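PDB 5HMQ: 3-dehydroshikimate dehydratase from Pseudomonas putida, which catalyses the divalent-metal-dependent dehydration of 3-dehydroshikimate to protocatechuate, a common intermediate in the breakdown of quinate and shikimate. Local coordinates for residues F211-E219 and D456-S464. Sequence-based numbering, arbitrary orientation.
Sequences FRCFPGQGE and DSWVLFYKS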
loop_
_atom_site.group_PDB
_atom_site.type_symbol
_atom_site.label_atom_id
_atom_site.label_comp_id
_atom_site.label_asym_id
_atom_site.label_seq_id
_atom_site.Cartn_x
_atom_site.Cartn_y
_atom_site.Cartn_z
ATOM N N PHE C 211 -3.257 -11.961 8.909
ATOM C CA PHE C 211 -1.832 -12.211 8.702
ATOM C C PHE C 211 -1.504 -13.358 7.756
ATOM O O PHE C 211 -0.332 -13.743 7.665
ATOM C CB PHE C 211 -1.137 -12.419 10.047
ATOM C CG PHE C 211 -1.164 -11.202 10.916
ATOM C CD1 PHE C 211 -0.215 -10.209 10.755
ATOM C CD2 PHE C 211 -2.150 -11.032 11.870
ATOM C CE1 PHE C 211 -0.238 -9.074 11.537
ATOM C CE2 PHE C 211 -2.175 -9.898 12.659
ATOM C CZ PHE C 211 -1.216 -8.917 12.491
ATOM N N ARG C 212 -2.480 -13.916 7.050
ATOM C CA ARG C 212 -2.152 -14.911 6.039
ATOM C C ARG C 212 -1.364 -14.254 4.910
ATOM O O ARG C 212 -1.620 -13.106 4.540
ATOM C CB ARG C 212 -3.418 -15.561 5.486
ATOM C CG ARG C 212 -3.965 -16.697 6.327
ATOM C CD ARG C 212 -5.176 -17.320 5.656
ATOM N NE ARG C 212 -5.863 -18.272 6.523
ATOM C CZ ARG C 212 -6.371 -19.428 6.108
ATOM N NH1 ARG C 212 -6.262 -19.787 4.835
ATOM N NH2 ARG C 212 -6.985 -20.230 6.968
ATOM N N CYS C 213 -0.385 -14.980 4.376
ATOM C CA CYS C 213 0.400 -14.504 3.244
ATOM C C CYS C 213 0.800 -15.706 2.397
ATOM O O CYS C 213 0.505 -16.855 2.736
ATOM C CB CYS C 213 1.619 -13.697 3.709
ATOM S SG CYS C 213 2.631 -14.519 4.962
ATOM N N PHE C 214 1.489 -15.436 1.291
ATOM C CA PHE C 214 1.835 -16.496 0.357
ATOM C C PHE C 214 2.983 -17.348 0.895
ATOM O O PHE C 214 3.807 -16.867 1.677
ATOM C CB PHE C 214 2.214 -15.909 -0.998
ATOM C CG PHE C 214 1.067 -15.264 -1.720
ATOM C CD1 PHE C 214 -0.178 -15.871 -1.748
ATOM C CD2 PHE C 214 1.236 -14.060 -2.384
ATOM C CE1 PHE C 214 -1.240 -15.284 -2.415
ATOM C CE2 PHE C 214 0.181 -13.468 -3.055
ATOM C CZ PHE C 214 -1.059 -14.080 -3.070
ATOM N N PRO C 215 3.031 -18.625 0.510
ATOM C CA PRO C 215 4.116 -19.510 0.958
ATOM C C PRO C 215 5.491 -18.899 0.740
ATOM O O PRO C 215 5.825 -18.447 -0.357
ATOM C CB PRO C 215 3.918 -20.765 0.104
ATOM C CG PRO C 215 2.465 -20.780 -0.206
ATOM C CD PRO C 215 2.023 -19.344 -0.289
ATOM N N GLY C 216 6.286 -18.873 1.806
ATOM C CA GLY C 216 7.598 -18.278 1.783
ATOM C C GLY C 216 7.660 -16.884 2.370
ATOM O O GLY C 216 8.750 -16.430 2.739
ATOM N N GLN C 217 6.522 -16.198 2.472
ATOM C CA GLN C 217 6.471 -14.862 3.048
ATOM C C GLN C 217 6.264 -14.875 4.556
ATOM O O GLN C 217 6.426 -13.831 5.196
ATOM C CB GLN C 217 5.359 -14.046 2.377
ATOM C CG GLN C 217 5.561 -13.863 0.878
ATOM C CD GLN C 217 4.400 -13.154 0.209
ATOM O OE1 GLN C 217 3.261 -13.228 0.671
ATOM N NE2 GLN C 217 4.680 -12.466 -0.891
ATOM N N GLY C 218 5.906 -16.019 5.134
ATOM C CA GLY C 218 5.766 -16.124 6.573
ATOM C C GLY C 218 6.829 -17.040 7.138
ATOM O O GLY C 218 7.911 -17.159 6.557
ATOM N N GLU C 219 6.546 -17.698 8.262
ATOM C CA GLU C 219 7.534 -18.568 8.890
ATOM C C GLU C 219 6.976 -19.959 9.175
ATOM O O GLU C 219 7.540 -20.689 9.995
ATOM C CB GLU C 219 8.093 -17.932 10.167
ATOM C CG GLU C 219 7.101 -17.089 10.929
ATOM C CD GLU C 219 7.772 -16.084 11.846
ATOM O OE1 GLU C 219 9.016 -15.990 11.825
ATOM O OE2 GLU C 219 7.052 -15.386 12.589
ATOM N N ASP C 456 6.698 -8.173 1.823
ATOM C CA ASP C 456 6.503 -9.599 1.570
ATOM C C ASP C 456 6.820 -9.950 0.125
ATOM O O ASP C 456 7.349 -11.031 -0.152
ATOM C CB ASP C 456 5.073 -10.020 1.939
ATOM C CG ASP C 456 4.844 -10.024 3.441
ATOM O OD1 ASP C 456 5.837 -10.116 4.197
ATOM O OD2 ASP C 456 3.671 -9.975 3.866
ATOM N N SER C 457 6.499 -9.053 -0.809
ATOM C CA SER C 457 6.838 -9.297 -2.208
ATOM C C SER C 457 8.348 -9.329 -2.408
ATOM O O SER C 457 8.867 -10.172 -3.151
ATOM C CB SER C 457 6.197 -8.229 -3.093
ATOM O OG SER C 457 6.288 -8.579 -4.458
ATOM N N TRP C 458 9.075 -8.420 -1.750
ATOM C CA TRP C 458 10.535 -8.446 -1.821
ATOM C C TRP C 458 11.098 -9.711 -1.185
ATOM O O TRP C 458 12.073 -10.284 -1.684
ATOM C CB TRP C 458 11.126 -7.209 -1.146
ATOM C CG TRP C 458 11.158 -5.984 -2.006
ATOM C CD1 TRP C 458 10.123 -5.137 -2.266
ATOM C CD2 TRP C 458 12.295 -5.457 -2.707
ATOM N NE1 TRP C 458 10.540 -4.119 -3.091
ATOM C CE2 TRP C 458 11.869 -4.293 -3.375
ATOM C CE3 TRP C 458 13.628 -5.860 -2.836
ATOM C CZ2 TRP C 458 12.729 -3.527 -4.161
ATOM C CZ3 TRP C 458 14.481 -5.098 -3.616
ATOM C CH2 TRP C 458 14.028 -3.945 -4.269
ATOM N N VAL C 459 10.507 -10.149 -0.070
ATOM C CA VAL C 459 10.979 -11.359 0.600
ATOM C C VAL C 459 10.870 -12.556 -0.334
ATOM O O VAL C 459 11.823 -13.325 -0.503
ATOM C CB VAL C 459 10.198 -11.590 1.906
ATOM C CG1 VAL C 459 10.499 -12.972 2.466
ATOM C CG2 VAL C 459 10.536 -10.513 2.926
ATOM N N LEU C 460 9.702 -12.725 -0.962
ATOM C CA LEU C 460 9.514 -13.828 -1.899
ATOM C C LEU C 460 10.420 -13.677 -3.115
ATOM O O LEU C 460 10.910 -14.672 -3.661
ATOM C CB LEU C 460 8.048 -13.912 -2.321
ATOM C CG LEU C 460 7.704 -14.951 -3.385
ATOM C CD1 LEU C 460 8.152 -16.333 -2.949
ATOM C CD2 LEU C 460 6.212 -14.938 -3.655
ATOM N N PHE C 461 10.648 -12.438 -3.554
ATOM C CA PHE C 461 11.526 -12.195 -4.695
ATOM C C PHE C 461 12.918 -12.764 -4.445
ATOM O O PHE C 461 13.470 -13.482 -5.289
ATOM C CB PHE C 461 11.587 -10.689 -4.978
ATOM C CG PHE C 461 12.637 -10.287 -5.979
ATOM C CD1 PHE C 461 12.368 -10.319 -7.338
ATOM C CD2 PHE C 461 13.882 -9.845 -5.557
ATOM C CE1 PHE C 461 13.328 -9.940 -8.257
ATOM C CE2 PHE C 461 14.847 -9.464 -6.471
ATOM C CZ PHE C 461 14.569 -9.511 -7.823
ATOM N N TYR C 462 13.497 -12.467 -3.279
ATOM C CA TYR C 462 14.850 -12.922 -2.984
ATOM C C TYR C 462 14.883 -14.395 -2.591
ATOM O O TYR C 462 15.841 -15.103 -2.920
ATOM C CB TYR C 462 15.472 -12.051 -1.892
ATOM C CG TYR C 462 16.200 -10.844 -2.440
ATOM C CD1 TYR C 462 17.435 -10.981 -3.065
ATOM C CD2 TYR C 462 15.655 -9.570 -2.341
ATOM C CE1 TYR C 462 18.107 -9.884 -3.573
ATOM C CE2 TYR C 462 16.320 -8.465 -2.847
ATOM C CZ TYR C 462 17.547 -8.629 -3.460
ATOM O OH TYR C 462 18.218 -7.537 -3.965
ATOM N N LYS C 463 13.858 -14.875 -1.881
ATOM C CA LYS C 463 13.830 -16.286 -1.504
ATOM C C LYS C 463 13.743 -17.194 -2.725
ATOM O O LYS C 463 14.389 -18.246 -2.769
ATOM C CB LYS C 463 12.664 -16.572 -0.558
ATOM C CG LYS C 463 12.935 -16.265 0.901
ATOM C CD LYS C 463 11.800 -16.788 1.769
ATOM C CE LYS C 463 12.165 -16.771 3.244
ATOM N NZ LYS C 463 11.047 -17.275 4.089
ATOM N N SER C 464 12.943 -16.817 -3.722
ATOM C CA SER C 464 12.720 -17.715 -4.850
ATOM C C SER C 464 13.765 -17.539 -5.949
ATOM O O SER C 464 14.414 -18.512 -6.346
ATOM C CB SER C 464 11.307 -17.517 -5.415
ATOM O OG SER C 464 11.122 -16.210 -5.928
#
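Gln217, in a loop of the sugar phosphate isomerase-like TIM barrel, lies across Asp456 on helix 455-465 of the C-terminal dioxygenase-like domain, a worked example in which a polar side chain both braces its own loop and meets the neighbouring domain. CB faces Asp456 CB at 4.1 Å. With CG turned beside its own backbone N (chi1 -61°) and the chain extended beyond, CG comes to 3.5 Å from Asp456 O, while CD packs against Asp456 CB. The terminal amide then divides its work. OE1 turns back to its own loop and accepts a hydrogen bond from Phe214 N at 2.9 Å, the N-H approaching from above the carbonyl plane; this bond bridges the type II turn from Phe214 to Gln217, beside the turn's own bond from Gln217 N to Phe214 O. NE2 reaches outward to Asp456 O at 3.1 Å, a weak, bent bond (N-H...O 122°) to a carbonyl that already accepts Leu460 N, and it also lies alongside Leu460 CB.

One helical turn beyond Val459, extended Lys463 donates a hydrogen bond from NZ to Gly216 O (2.8 Å), tilted 26° from the carbonyl plane, where Val459 CG1 also rests. Leu460 CD1 meets Pro215 O. The Asp456 carboxylate is engaged elsewhere, forming salt bridges with Arg486 and with Arg505 of the second subunit, so the dimer partner takes part at this junction. Gly216 N is held by Asp196, and Ser457 OG adds a further link to Asp258 of the barrel domain.

Both hydrogen bonds between 211-219 and 456-464 end on backbone carbonyls: the lysine's charge probably strengthens one, whereas the weak amide bond suggests that packing, and the shape of its turn, matter alongside polar attraction.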